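Local coordinates for protein sucrose 6(F)-phosphate phosphorylase (Thermoanaerobacterium thermosaccharolyticum DSM 571, PDB 6S9V) that is a phosphorylase of the alpha-amylase family, built on a closed eight-stranded parallel beta/alpha barrel, at residues F273-P276 with F277-Y281; L182-S186 with H187-E191; G32-K35 with T36-D39; K407-E411 with G412-N416; N432-Q435 with R436-L440. All blocks are in the same frame, centred on the assembly; numbering follows the deposited sequence.

Contact 1 (F273-P276 with F277-Y281); sequences FILP and FTVLY
The side chains of Ile-274 and Thr-278 run at a slant to one another, and the hydroxyl of the threonine leans back over the carbonyl of Ile-274. With chi1 at -63°, OG1 stands beside the threonine's own backbone N and opposite its carbonyl carbon, close enough to give its proton to Ile-274 O at 2.8 Å from above the carbonyl plane. Thr-278 N reaches the same oxygen in that plane, 3.1 Å away. On the neighbouring flank Leu-275 and Val-279 also meet at an angle, CD1 of the leucine lying 3.8 Å from CG2 of the valine, while Val-279 N bonds to Leu-275 O. A water takes the N-H of Phe-277 (O to N 2.9 Å) and donates to Phe-273 O, bridging the two backbone groups. Helix 289-295 packs on Ile-274, Leu-275 and Thr-278. Every touching residue here is buried, and the hydroxyl proton of Thr-278 is taken up by the carbonyl four residues back, one oxygen serving two donors.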
loop_
_atom_site.group_PDB
_atom_site.type_symbol
_atom_site.label_atom_id
_atom_site.label_comp_id
_atom_site.label_asym_id
_atom_site.label_seq_id
_atom_site.Cartn_x
_atom_site.Cartn_y
_atom_site.Cartn_z
ATOM N N PHE A 273 3.307 -2.756 -7.682
ATOM C CA PHE A 273 4.064 -3.634 -6.792
ATOM C C PHE A 273 5.248 -4.307 -7.477
ATOM O O PHE A 273 5.931 -5.128 -6.847
ATOM C CB PHE A 273 3.135 -4.689 -6.188
ATOM C CG PHE A 273 2.219 -4.153 -5.092
ATOM C CD1 PHE A 273 2.692 -3.276 -4.113
ATOM C CD2 PHE A 273 0.887 -4.528 -5.055
ATOM C CE1 PHE A 273 1.854 -2.802 -3.113
ATOM C CE2 PHE A 273 0.040 -4.056 -4.059
ATOM C CZ PHE A 273 0.518 -3.193 -3.089
ATOM N N ILE A 274 5.514 -3.977 -8.735
ATOM C CA ILE A 274 6.654 -4.522 -9.470
ATOM C C ILE A 274 7.832 -3.553 -9.426
ATOM O O ILE A 274 8.996 -3.984 -9.381
ATOM C CB ILE A 274 6.248 -4.840 -10.916
ATOM C CG1 ILE A 274 5.276 -6.021 -10.943
ATOM C CG2 ILE A 274 7.461 -5.160 -11.777
ATOM C CD1 ILE A 274 4.494 -6.143 -12.231
ATOM N N LEU A 275 7.550 -2.251 -9.446
ATOM C CA LEU A 275 8.623 -1.262 -9.465
ATOM C C LEU A 275 9.549 -1.322 -8.252
ATOM O O LEU A 275 10.756 -1.086 -8.428
ATOM C CB LEU A 275 8.023 0.142 -9.581
ATOM C CG LEU A 275 8.988 1.283 -9.890
ATOM C CD1 LEU A 275 9.544 1.201 -11.297
ATOM C CD2 LEU A 275 8.295 2.623 -9.653
ATOM N N PRO A 276 9.076 -1.562 -7.024
ATOM C CA PRO A 276 10.019 -1.523 -5.879
ATOM C C PRO A 276 11.189 -2.486 -6.038
ATOM O O PRO A 276 12.352 -2.081 -5.889
ATOM C CB PRO A 276 9.122 -1.859 -4.677
ATOM C CG PRO A 276 7.732 -1.425 -5.117
ATOM C CD PRO A 276 7.682 -1.748 -6.588
ATOM N N PHE A 277 10.913 -3.753 -6.349
ATOM C CA PHE A 277 11.989 -4.708 -6.605
ATOM C C PHE A 277 12.759 -4.348 -7.869
ATOM O O PHE A 277 13.990 -4.459 -7.907
ATOM C CB PHE A 277 11.414 -6.126 -6.727
ATOM C CG PHE A 277 12.462 -7.193 -6.948
ATOM C CD1 PHE A 277 13.012 -7.409 -8.209
ATOM C CD2 PHE A 277 12.884 -7.985 -5.898
ATOM C CE1 PHE A 277 13.988 -8.390 -8.403
ATOM C CE2 PHE A 277 13.851 -8.964 -6.080
ATOM C CZ PHE A 277 14.400 -9.174 -7.325
ATOM N N THR A 278 12.049 -3.933 -8.924
ATOM C CA THR A 278 12.709 -3.628 -10.189
ATOM C C THR A 278 13.752 -2.530 -10.020
ATOM O O THR A 278 14.848 -2.611 -10.587
ATOM C CB THR A 278 11.656 -3.233 -11.233
ATOM O OG1 THR A 278 10.791 -4.350 -11.470
ATOM C CG2 THR A 278 12.309 -2.814 -12.544
ATOM N N VAL A 279 13.439 -1.502 -9.232
ATOM C CA VAL A 279 14.401 -0.431 -9.012
ATOM C C VAL A 279 15.582 -0.927 -8.187
ATOM O O VAL A 279 16.738 -0.586 -8.469
ATOM C CB VAL A 279 13.709 0.782 -8.368
ATOM C CG1 VAL A 279 14.739 1.782 -7.862
ATOM C CG2 VAL A 279 12.779 1.454 -9.389
ATOM N N LEU A 280 15.325 -1.763 -7.177
ATOM C CA LEU A 280 16.431 -2.337 -6.405
ATOM C C LEU A 280 17.384 -3.101 -7.313
ATOM O O LEU A 280 18.610 -2.938 -7.238
ATOM C CB LEU A 280 15.900 -3.270 -5.319
ATOM C CG LEU A 280 15.682 -2.745 -3.903
ATOM C CD1 LEU A 280 15.194 -3.905 -3.046
ATOM C CD2 LEU A 280 16.945 -2.128 -3.314
ATOM N N TYR A 281 16.834 -3.985 -8.150
ATOM C CA TYR A 281 17.661 -4.761 -9.067
ATOM C C TYR A 281 18.429 -3.855 -10.017
ATOM O O TYR A 281 19.616 -4.087 -10.290
ATOM C CB TYR A 281 16.781 -5.742 -9.847
ATOM C CG TYR A 281 17.526 -6.506 -10.914
ATOM C CD1 TYR A 281 17.685 -5.980 -12.194
ATOM C CD2 TYR A 281 18.081 -7.746 -10.644
ATOM C CE1 TYR A 281 18.380 -6.673 -13.174
ATOM C CE2 TYR A 281 18.773 -8.452 -11.622
ATOM C CZ TYR A 281 18.921 -7.908 -12.880
ATOM O OH TYR A 281 19.614 -8.611 -13.841
HETATM O O HOH W 1 8.454 -5.181 -5.828
#

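Contact 2 (L182-S186 with H187-E191); sequences LDVNS and HLVRE
Arg-190 reaches from the first turn of its helix and gives its NE-H to the carbonyl oxygen of Val-184, NE to O 2.9 Å, in a nearly straight bond (167° at the hydrogen). The oxygen lies at the edge of the guanidinium, in its plane, and the N-H meets it head-on, almost in line with C=O. The extended run from CG to NE provides the reach. Beside it Val-189 turns both methyls toward the incoming chain: CG2 sits 3.0 Å from Asp-183 O, and CG1 is 4.1 Å from Leu-182 CB. These groups are set by a type I beta turn, Asp-183 to Ser-186, leading into helix 187-202. Ser-186 is the N-cap, its OG accepting a weak bond from Leu-188 N at 3.1 Å, while its carbonyl oxygen accepts from Arg-190 N at 3.1 Å. Asp-183 adds an Asx turn, OD1 taking the N-H of Asn-185 from above the carboxylate plane, 3.0 Å from N. Farther out, Asp-123 hydrogen-bonds Ser-186 OG and Lys-130 forms a salt bridge with OD2 of Asp-183. The guanidinium of Arg-190 also makes a cation-pi contact with Trp-237 of helix 230-244.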
loop_
_atom_site.group_PDB
_atom_site.type_symbol
_atom_site.label_atom_id
_atom_site.label_comp_id
_atom_site.label_asym_id
_atom_site.label_seq_id
_atom_site.Cartn_x
_atom_site.Cartn_y
_atom_site.Cartn_z
ATOM N N LEU A 182 -15.602 -10.445 7.032
ATOM C CA LEU A 182 -16.942 -10.006 6.679
ATOM C C LEU A 182 -17.464 -10.807 5.494
ATOM O O LEU A 182 -16.706 -11.165 4.589
ATOM C CB LEU A 182 -16.946 -8.519 6.327
ATOM C CG LEU A 182 -16.563 -7.545 7.444
ATOM C CD1 LEU A 182 -16.312 -6.154 6.879
ATOM C CD2 LEU A 182 -17.657 -7.514 8.489
ATOM N N ASP A 183 -18.763 -11.090 5.505
ATOM C CA ASP A 183 -19.421 -11.748 4.377
ATOM C C ASP A 183 -19.913 -10.657 3.432
ATOM O O ASP A 183 -20.942 -10.024 3.685
ATOM C CB ASP A 183 -20.565 -12.629 4.859
ATOM C CG ASP A 183 -21.251 -13.369 3.724
ATOM O OD1 ASP A 183 -20.884 -13.151 2.554
ATOM O OD2 ASP A 183 -22.161 -14.165 4.010
ATOM N N VAL A 184 -19.174 -10.419 2.344
ATOM C CA VAL A 184 -19.543 -9.342 1.432
ATOM C C VAL A 184 -20.780 -9.668 0.604
ATOM O O VAL A 184 -21.293 -8.786 -0.095
ATOM C CB VAL A 184 -18.370 -8.967 0.499
ATOM C CG1 VAL A 184 -17.170 -8.523 1.316
ATOM C CG2 VAL A 184 -18.004 -10.115 -0.431
ATOM N N ASN A 185 -21.265 -10.909 0.648
ATOM C CA ASN A 185 -22.561 -11.245 0.065
ATOM C C ASN A 185 -23.733 -10.825 0.944
ATOM O O ASN A 185 -24.876 -10.838 0.476
ATOM C CB ASN A 185 -22.653 -12.745 -0.205
ATOM C CG ASN A 185 -21.658 -13.207 -1.240
ATOM O OD1 ASN A 185 -21.335 -12.476 -2.176
ATOM N ND2 ASN A 185 -21.155 -14.424 -1.073
ATOM N N SER A 186 -23.479 -10.465 2.197
ATOM C CA SER A 186 -24.543 -10.098 3.118
ATOM C C SER A 186 -24.987 -8.664 2.867
ATOM O O SER A 186 -24.159 -7.749 2.801
ATOM C CB SER A 186 -24.070 -10.245 4.564
ATOM O OG SER A 186 -24.963 -9.602 5.457
ATOM N N HIS A 187 -26.301 -8.470 2.747
ATOM C CA HIS A 187 -26.854 -7.126 2.641
ATOM C C HIS A 187 -26.399 -6.251 3.799
ATOM O O HIS A 187 -26.155 -5.050 3.627
ATOM C CB HIS A 187 -28.382 -7.211 2.601
ATOM C CG HIS A 187 -29.066 -5.883 2.636
ATOM N ND1 HIS A 187 -28.958 -4.961 1.617
ATOM C CD2 HIS A 187 -29.885 -5.328 3.562
ATOM C CE1 HIS A 187 -29.675 -3.892 1.916
ATOM N NE2 HIS A 187 -30.247 -4.090 3.091
ATOM N N LEU A 188 -26.259 -6.838 4.987
ATOM C CA LEU A 188 -25.845 -6.061 6.149
ATOM C C LEU A 188 -24.424 -5.529 5.990
ATOM O O LEU A 188 -24.125 -4.406 6.416
ATOM C CB LEU A 188 -25.945 -6.918 7.405
ATOM C CG LEU A 188 -27.347 -7.377 7.803
ATOM C CD1 LEU A 188 -27.248 -8.294 9.018
ATOM C CD2 LEU A 188 -28.267 -6.195 8.084
ATOM N N VAL A 189 -23.533 -6.328 5.401
ATOM C CA VAL A 189 -22.163 -5.885 5.184
ATOM C C VAL A 189 -22.114 -4.784 4.133
ATOM O O VAL A 189 -21.358 -3.817 4.262
ATOM C CB VAL A 189 -21.272 -7.075 4.789
ATOM C CG1 VAL A 189 -19.921 -6.572 4.280
ATOM C CG2 VAL A 189 -21.099 -8.019 5.965
ATOM N N ARG A 190 -22.909 -4.908 3.073
ATOM C CA ARG A 190 -22.887 -3.867 2.052
ATOM C C ARG A 190 -23.408 -2.554 2.617
ATOM O O ARG A 190 -22.865 -1.488 2.308
ATOM C CB ARG A 190 -23.680 -4.315 0.828
ATOM C CG ARG A 190 -23.020 -5.525 0.188
ATOM C CD ARG A 190 -23.456 -5.806 -1.221
ATOM N NE ARG A 190 -22.562 -6.812 -1.798
ATOM C CZ ARG A 190 -22.393 -7.030 -3.098
ATOM N NH1 ARG A 190 -23.055 -6.310 -3.996
ATOM N NH2 ARG A 190 -21.549 -7.974 -3.498
ATOM N N GLU A 191 -24.432 -2.617 3.478
ATOM C CA GLU A 191 -24.908 -1.420 4.163
ATOM C C GLU A 191 -23.819 -0.836 5.052
ATOM O O GLU A 191 -23.639 0.388 5.113
ATOM C CB GLU A 191 -26.139 -1.757 5.011
ATOM C CG GLU A 191 -27.400 -2.076 4.226
ATOM C CD GLU A 191 -28.540 -2.543 5.121
ATOM O OE1 GLU A 191 -28.279 -2.927 6.280
ATOM O OE2 GLU A 191 -29.702 -2.526 4.666
#

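Contact 3 (G32-K35 with T36-D39); sequences GNLK and TLND
The first turn of helix 34-44, which links barrel strands 22-25 and 51-54, is closed by Asn-33 as N-cap, with Thr-36 three residues on as its main partner. Asn-33 OD1 accepts from Thr-36 N at 2.9 Å in a nearly straight bond, 165° at the hydrogen, the N-H arriving tilted by 24° from the plane of the amide carbonyl. The amide can curl back this way because CG is tucked between the backbone N and the carbonyl carbon (chi1 55°). The two side chains cross at about a right angle, and the threonine methyl CG2 rests 3.3 Å from the same OD1. On its other branch, OG1 of Thr-36 lies 2.9 Å from Asn-33 O and is hydrogen-bonded to Leu-30 O in the preceding loop. Asn-33 O receives the N-H of Leu-37 in the carbonyl plane, the two atoms 2.9 Å apart, as the helix settles into its regular pattern. On the buried flank Leu-34 and Leu-37 meet through their CD2 methyls at 4.1 Å, and both pack against helix 81-88. Gly-32, with a positive phi, brings the chain into the cap at backbone angles that call for glycine. This is an asparagine N-cap opening the helix of a beta-alpha-beta crossover in a TIM barrel.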
loop_
_atom_site.group_PDB
_atom_site.type_symbol
_atom_site.label_atom_id
_atom_site.label_comp_id
_atom_site.label_asym_id
_atom_site.label_seq_id
_atom_site.Cartn_x
_atom_site.Cartn_y
_atom_site.Cartn_z
ATOM N N GLY A 32 3.417 11.569 16.983
ATOM C CA GLY A 32 2.593 10.864 17.946
ATOM C C GLY A 32 1.102 10.896 17.675
ATOM O O GLY A 32 0.379 10.027 18.181
ATOM N N ASN A 33 0.605 11.861 16.904
ATOM C CA ASN A 33 -0.831 11.938 16.663
ATOM C C ASN A 33 -1.088 12.813 15.438
ATOM O O ASN A 33 -0.163 13.354 14.826
ATOM C CB ASN A 33 -1.560 12.470 17.908
ATOM C CG ASN A 33 -1.012 13.802 18.387
ATOM O OD1 ASN A 33 -0.990 14.778 17.647
ATOM N ND2 ASN A 33 -0.575 13.846 19.638
ATOM N N LEU A 34 -2.373 12.956 15.092
ATOM C CA LEU A 34 -2.735 13.676 13.880
ATOM C C LEU A 34 -2.459 15.168 14.005
ATOM O O LEU A 34 -2.212 15.840 12.996
ATOM C CB LEU A 34 -4.208 13.445 13.547
ATOM C CG LEU A 34 -4.582 12.030 13.121
ATOM C CD1 LEU A 34 -6.091 11.887 12.955
ATOM C CD2 LEU A 34 -3.863 11.629 11.839
ATOM N N LYS A 35 -2.501 15.707 15.224
ATOM C CA LYS A 35 -2.225 17.126 15.405
ATOM C C LYS A 35 -0.749 17.425 15.165
ATOM O O LYS A 35 -0.412 18.404 14.488
ATOM C CB LYS A 35 -2.660 17.555 16.803
ATOM C CG LYS A 35 -4.170 17.495 16.970
ATOM C CD LYS A 35 -4.612 17.832 18.379
ATOM C CE LYS A 35 -6.128 17.960 18.456
ATOM N NZ LYS A 35 -6.652 19.111 17.670
ATOM N N THR A 36 0.149 16.585 15.692
ATOM C CA THR A 36 1.566 16.760 15.389
ATOM C C THR A 36 1.862 16.456 13.920
ATOM O O THR A 36 2.740 17.087 13.321
ATOM C CB THR A 36 2.438 15.887 16.298
ATOM O OG1 THR A 36 2.289 14.500 15.949
ATOM C CG2 THR A 36 2.075 16.089 17.776
ATOM N N LEU A 37 1.145 15.500 13.319
ATOM C CA LEU A 37 1.294 15.265 11.884
ATOM C C LEU A 37 0.942 16.524 11.096
ATOM O O LEU A 37 1.682 16.938 10.193
ATOM C CB LEU A 37 0.430 14.079 11.452
ATOM C CG LEU A 37 0.332 13.820 9.947
ATOM C CD1 LEU A 37 1.713 13.633 9.335
ATOM C CD2 LEU A 37 -0.538 12.603 9.651
ATOM N N ASN A 38 -0.194 17.145 11.419
ATOM C CA ASN A 38 -0.575 18.387 10.755
ATOM C C ASN A 38 0.460 19.485 10.998
ATOM O O ASN A 38 0.777 20.260 10.085
ATOM C CB ASN A 38 -1.955 18.847 11.247
ATOM C CG ASN A 38 -3.105 18.233 10.452
ATOM O OD1 ASN A 38 -3.002 18.028 9.242
ATOM N ND2 ASN A 38 -4.220 17.956 11.133
ATOM N N ASP A 39 0.982 19.578 12.225
ATOM C CA ASP A 39 2.009 20.574 12.521
ATOM C C ASP A 39 3.268 20.330 11.699
ATOM O O ASP A 39 3.872 21.276 11.181
ATOM C CB ASP A 39 2.349 20.578 14.017
ATOM C CG ASP A 39 1.208 21.092 14.886
ATOM O OD1 ASP A 39 0.271 21.715 14.349
ATOM O OD2 ASP A 39 1.262 20.889 16.119
#

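Contact 4 (K407-E411 with G412-N416); sequences KKTKE and GREIN. With SO4 (sulfate ion), chain I.
Van der Waals contact between Thr-409 and Glu-414 is slight: the two side chains cross at about a right angle, with the threonine OG1 3.9 Å from CG of the glutamate. Hydrogen bonds within the chain do more to shape the link. Glu-414 N gives its proton to Glu-411 O at 3.1 Å, coming from well above the carbonyl plane, as the chain enters the 3-10 turn 412-415. Before it, Thr-409 OG1 takes the N-H of Glu-411 (O to N 3.1 Å), an ST turn, and is itself bonded to Ala-405 O. Lys-410, the first residue to leave helix 403-409, has a positive phi and curls its chain back, placing NZ 2.6 Å from Lys-407 O. Ionic contact belongs to Arg-413, extended from CG to NE beside a sulfate ion. Its NH1 makes a weak bond to sulfate O3 at 3.1 Å (133° at the hydrogen), that oxygen standing oblique to the guanidinium, and CD lies 3.0 Å from O2. Lys-173 and Arg-417 also hold the ion. Three basic side chains round one sulfate, probably from the crystallisation liquor, are consistent with a pocket suited to an anion, where their positive charges would be partly balanced.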
loop_
_atom_site.group_PDB
_atom_site.type_symbol
_atom_site.label_atom_id
_atom_site.label_comp_id
_atom_site.label_asym_id
_atom_site.label_seq_id
_atom_site.Cartn_x
_atom_site.Cartn_y
_atom_site.Cartn_z
ATOM N N LYS A 407 13.801 -6.467 17.701
ATOM C CA LYS A 407 14.199 -7.269 18.856
ATOM C C LYS A 407 13.140 -7.230 19.950
ATOM O O LYS A 407 12.854 -8.256 20.581
ATOM C CB LYS A 407 15.543 -6.791 19.408
ATOM C CG LYS A 407 16.053 -7.665 20.560
ATOM C CD LYS A 407 17.298 -7.107 21.236
ATOM C CE LYS A 407 18.489 -7.070 20.296
ATOM N NZ LYS A 407 19.767 -6.832 21.029
ATOM N N LYS A 408 12.555 -6.056 20.203
ATOM C CA LYS A 408 11.605 -5.930 21.304
ATOM C C LYS A 408 10.270 -6.585 20.973
ATOM O O LYS A 408 9.704 -7.310 21.799
ATOM C CB LYS A 408 11.399 -4.458 21.668
ATOM C CG LYS A 408 12.519 -3.852 22.500
ATOM C CD LYS A 408 12.047 -2.575 23.193
ATOM C CE LYS A 408 13.207 -1.700 23.653
ATOM N NZ LYS A 408 13.972 -2.313 24.775
ATOM N N THR A 409 9.745 -6.342 19.771
ATOM C CA THR A 409 8.424 -6.847 19.424
ATOM C C THR A 409 8.460 -8.221 18.774
ATOM O O THR A 409 7.421 -8.883 18.701
ATOM C CB THR A 409 7.704 -5.885 18.468
ATOM O OG1 THR A 409 8.335 -5.914 17.176
ATOM C CG2 THR A 409 7.724 -4.470 19.016
ATOM N N LYS A 410 9.620 -8.660 18.293
ATOM C CA LYS A 410 9.731 -9.902 17.534
ATOM C C LYS A 410 8.857 -9.882 16.282
ATOM O O LYS A 410 8.524 -10.939 15.737
ATOM C CB LYS A 410 9.387 -11.115 18.405
ATOM C CG LYS A 410 10.316 -11.318 19.599
ATOM C CD LYS A 410 11.755 -11.550 19.152
ATOM C CE LYS A 410 12.659 -11.911 20.322
ATOM N NZ LYS A 410 12.806 -10.792 21.289
ATOM N N GLU A 411 8.489 -8.694 15.809
ATOM C CA GLU A 411 7.679 -8.532 14.606
ATOM C C GLU A 411 8.585 -7.953 13.526
ATOM O O GLU A 411 8.980 -6.784 13.594
ATOM C CB GLU A 411 6.471 -7.636 14.863
ATOM C CG GLU A 411 5.489 -8.211 15.872
ATOM C CD GLU A 411 4.184 -7.437 15.925
ATOM O OE1 GLU A 411 3.881 -6.707 14.957
ATOM O OE2 GLU A 411 3.456 -7.567 16.932
ATOM N N GLY A 412 8.895 -8.775 12.521
ATOM C CA GLY A 412 9.841 -8.369 11.504
ATOM C C GLY A 412 9.438 -7.113 10.763
ATOM O O GLY A 412 10.300 -6.309 10.394
ATOM N N ARG A 413 8.136 -6.911 10.538
ATOM C CA ARG A 413 7.712 -5.763 9.748
ATOM C C ARG A 413 7.912 -4.443 10.479
ATOM O O ARG A 413 7.908 -3.387 9.835
ATOM C CB ARG A 413 6.242 -5.884 9.337
ATOM C CG ARG A 413 5.975 -6.935 8.268
ATOM C CD ARG A 413 4.504 -6.956 7.884
ATOM N NE ARG A 413 4.165 -8.111 7.061
ATOM C CZ ARG A 413 3.825 -9.300 7.550
ATOM N NH1 ARG A 413 3.779 -9.496 8.863
ATOM N NH2 ARG A 413 3.529 -10.296 6.726
ATOM N N GLU A 414 8.091 -4.478 11.801
ATOM C CA GLU A 414 8.383 -3.263 12.552
ATOM C C GLU A 414 9.748 -2.677 12.203
ATOM O O GLU A 414 10.032 -1.544 12.606
ATOM C CB GLU A 414 8.274 -3.542 14.055
ATOM C CG GLU A 414 6.855 -3.342 14.617
ATOM C CD GLU A 414 6.479 -1.865 14.770
ATOM O OE1 GLU A 414 7.315 -1.095 15.294
ATOM O OE2 GLU A 414 5.354 -1.467 14.360
ATOM N N ILE A 415 10.581 -3.396 11.442
ATOM C CA ILE A 415 11.871 -2.861 11.009
ATOM C C ILE A 415 11.687 -1.574 10.227
ATOM O O ILE A 415 12.572 -0.709 10.210
ATOM C CB ILE A 415 12.614 -3.922 10.172
ATOM C CG1 ILE A 415 14.104 -3.601 10.075
ATOM C CG2 ILE A 415 12.011 -4.015 8.764
ATOM C CD1 ILE A 415 14.920 -4.746 9.510
ATOM N N ASN A 416 10.536 -1.428 9.574
ATOM C CA ASN A 416 10.237 -0.336 8.659
ATOM C C ASN A 416 9.055 0.496 9.161
ATOM O O ASN A 416 8.362 1.136 8.369
ATOM C CB ASN A 416 9.954 -0.917 7.269
ATOM C CG ASN A 416 9.793 0.138 6.195
ATOM O OD1 ASN A 416 10.563 1.093 6.113
ATOM N ND2 ASN A 416 8.778 -0.037 5.353
HETATM S S SO4 I . 1.439 -6.799 10.134
HETATM O O1 SO4 I . 0.506 -7.918 10.088
HETATM O O2 SO4 I . 1.664 -6.309 8.778
HETATM O O3 SO4 I . 2.700 -7.243 10.721
HETATM O O4 SO4 I . 0.891 -5.719 10.953
#

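Contact 5 (N432-Q435 with R436-L440); sequences NVVQ and RLLKL
Four successive backbone bonds of regular alpha-helix, each from an N-H to the carbonyl four residues earlier, join Asn-432 through Gln-435 to Arg-436 through Lys-439; Arg-436 N to Asn-432 O is 2.9 Å. Along one flank the side chains of Asn-432 and Arg-436 cross at a slant, with the amide and guanidinium planes 40° apart. The asparagine OD1 lies 3.2 Å from the arginine CD, beside the aliphatic part of that chain. A water joins their polar ends, donating to Asn-432 OD1 at 2.6 Å and accepting from Arg-436 NH1 at 2.9 Å, in the plane of the guanidinium at its edge. The bend at chi3 (67°) turns the guanidinium out of line with its stem. This segment belongs to helix 432-446, which packs against helix 372-384 and against strand 497-501 of the C-terminal antiparallel sheet. Arg-436 ties helix 372-384 to the chain end through salt bridges with Asp-373 and the terminal carboxylate of Val-502. On another flank Val-434 and Leu-438 lie side by side and point the same way, CG1 of the valine 4.2 Å from CD1 of the leucine. That leucine methyl is also 4.1 Å from Gln-435 NE2, whose hydrogen bond goes to Val-429 O.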
loop_
_atom_site.group_PDB
_atom_site.type_symbol
_atom_site.label_atom_id
_atom_site.label_comp_id
_atom_site.label_asym_id
_atom_site.label_seq_id
_atom_site.Cartn_x
_atom_site.Cartn_y
_atom_site.Cartn_z
ATOM N N ASN A 432 21.631 15.852 4.777
ATOM C CA ASN A 432 21.819 16.227 3.380
ATOM C C ASN A 432 20.955 15.385 2.450
ATOM O O ASN A 432 20.349 15.917 1.513
ATOM C CB ASN A 432 23.289 16.100 2.985
ATOM C CG ASN A 432 23.542 16.530 1.554
ATOM O OD1 ASN A 432 23.709 15.700 0.662
ATOM N ND2 ASN A 432 23.553 17.835 1.324
ATOM N N VAL A 433 20.874 14.070 2.694
ATOM C CA VAL A 433 20.111 13.201 1.803
ATOM C C VAL A 433 18.629 13.564 1.833
ATOM O O VAL A 433 17.942 13.484 0.805
ATOM C CB VAL A 433 20.332 11.715 2.155
ATOM C CG1 VAL A 433 19.821 11.403 3.562
ATOM C CG2 VAL A 433 19.645 10.824 1.120
ATOM N N VAL A 434 18.115 13.986 2.991
ATOM C CA VAL A 434 16.710 14.365 3.086
ATOM C C VAL A 434 16.466 15.695 2.380
ATOM O O VAL A 434 15.469 15.863 1.664
ATOM C CB VAL A 434 16.275 14.421 4.562
ATOM C CG1 VAL A 434 14.846 14.947 4.689
ATOM C CG2 VAL A 434 16.399 13.043 5.193
ATOM N N GLN A 435 17.372 16.658 2.554
ATOM C CA GLN A 435 17.216 17.928 1.850
ATOM C C GLN A 435 17.278 17.724 0.338
ATOM O O GLN A 435 16.534 18.368 -0.413
ATOM C CB GLN A 435 18.274 18.927 2.317
ATOM C CG GLN A 435 18.015 19.540 3.715
ATOM C CD GLN A 435 16.697 20.327 3.823
ATOM O OE1 GLN A 435 16.349 21.117 2.941
ATOM N NE2 GLN A 435 15.969 20.117 4.922
ATOM N N ARG A 436 18.145 16.820 -0.132
ATOM C CA ARG A 436 18.176 16.508 -1.561
ATOM C C ARG A 436 16.864 15.892 -2.021
ATOM O O ARG A 436 16.368 16.210 -3.108
ATOM C CB ARG A 436 19.329 15.561 -1.884
ATOM C CG ARG A 436 20.699 16.171 -1.734
ATOM C CD ARG A 436 21.762 15.094 -1.855
ATOM N NE ARG A 436 21.812 14.525 -3.197
ATOM C CZ ARG A 436 22.496 13.431 -3.523
ATOM N NH1 ARG A 436 23.185 12.771 -2.596
ATOM N NH2 ARG A 436 22.495 12.997 -4.778
ATOM N N LEU A 437 16.299 14.985 -1.218
ATOM C CA LEU A 437 15.038 14.351 -1.585
ATOM C C LEU A 437 13.894 15.361 -1.611
ATOM O O LEU A 437 13.027 15.299 -2.494
ATOM C CB LEU A 437 14.723 13.216 -0.615
ATOM C CG LEU A 437 13.407 12.464 -0.824
ATOM C CD1 LEU A 437 13.241 11.993 -2.267
ATOM C CD2 LEU A 437 13.332 11.280 0.157
ATOM N N LEU A 438 13.866 16.285 -0.651
ATOM C CA LEU A 438 12.803 17.282 -0.631
ATOM C C LEU A 438 12.867 18.177 -1.865
ATOM O O LEU A 438 11.829 18.542 -2.430
ATOM C CB LEU A 438 12.889 18.111 0.653
ATOM C CG LEU A 438 12.600 17.335 1.950
ATOM C CD1 LEU A 438 12.741 18.225 3.170
ATOM C CD2 LEU A 438 11.209 16.717 1.920
ATOM N N LYS A 439 14.079 18.545 -2.298
ATOM C CA LYS A 439 14.227 19.351 -3.508
ATOM C C LYS A 439 13.733 18.590 -4.735
ATOM O O LYS A 439 13.053 19.159 -5.607
ATOM C CB LYS A 439 15.691 19.772 -3.678
ATOM C CG LYS A 439 15.912 20.761 -4.809
ATOM C CD LYS A 439 17.349 21.261 -4.867
ATOM C CE LYS A 439 17.570 22.146 -6.087
ATOM N NZ LYS A 439 18.979 22.640 -6.180
ATOM N N LEU A 440 14.070 17.302 -4.819
ATOM C CA LEU A 440 13.600 16.475 -5.923
ATOM C C LEU A 440 12.084 16.359 -5.907
ATOM O O LEU A 440 11.437 16.444 -6.958
ATOM C CB LEU A 440 14.230 15.083 -5.848
ATOM C CG LEU A 440 13.786 14.073 -6.911
ATOM C CD1 LEU A 440 14.213 14.545 -8.302
ATOM C CD2 LEU A 440 14.332 12.690 -6.607
HETATM O O HOH W 2 23.536 13.092 0.291
#

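In the fold
All five contacts are local and none touches another. Contacts 1, 2 and 3 belong to the alpha-amylase catalytic domain; contact 3 starts the helix after the first barrel strand, and contact 1 the helix after strand 269-271. Contact 1 is the one nearest the middle of the chain, its centre about 14 Å from the chain's centre. Contacts 2 and 5 lie on opposite sides of that point, their centres about 46 Å apart, with contact 5 next to the C-terminal sheet. Contact 4 carries a sulfate, with another about 4 Å from the side chain of Glu-414, and its nearest atoms are about 10 Å from contact 1. A BTB molecule, probably from the crystallisation liquor, lies about 5 Å from the side chain of Arg-413.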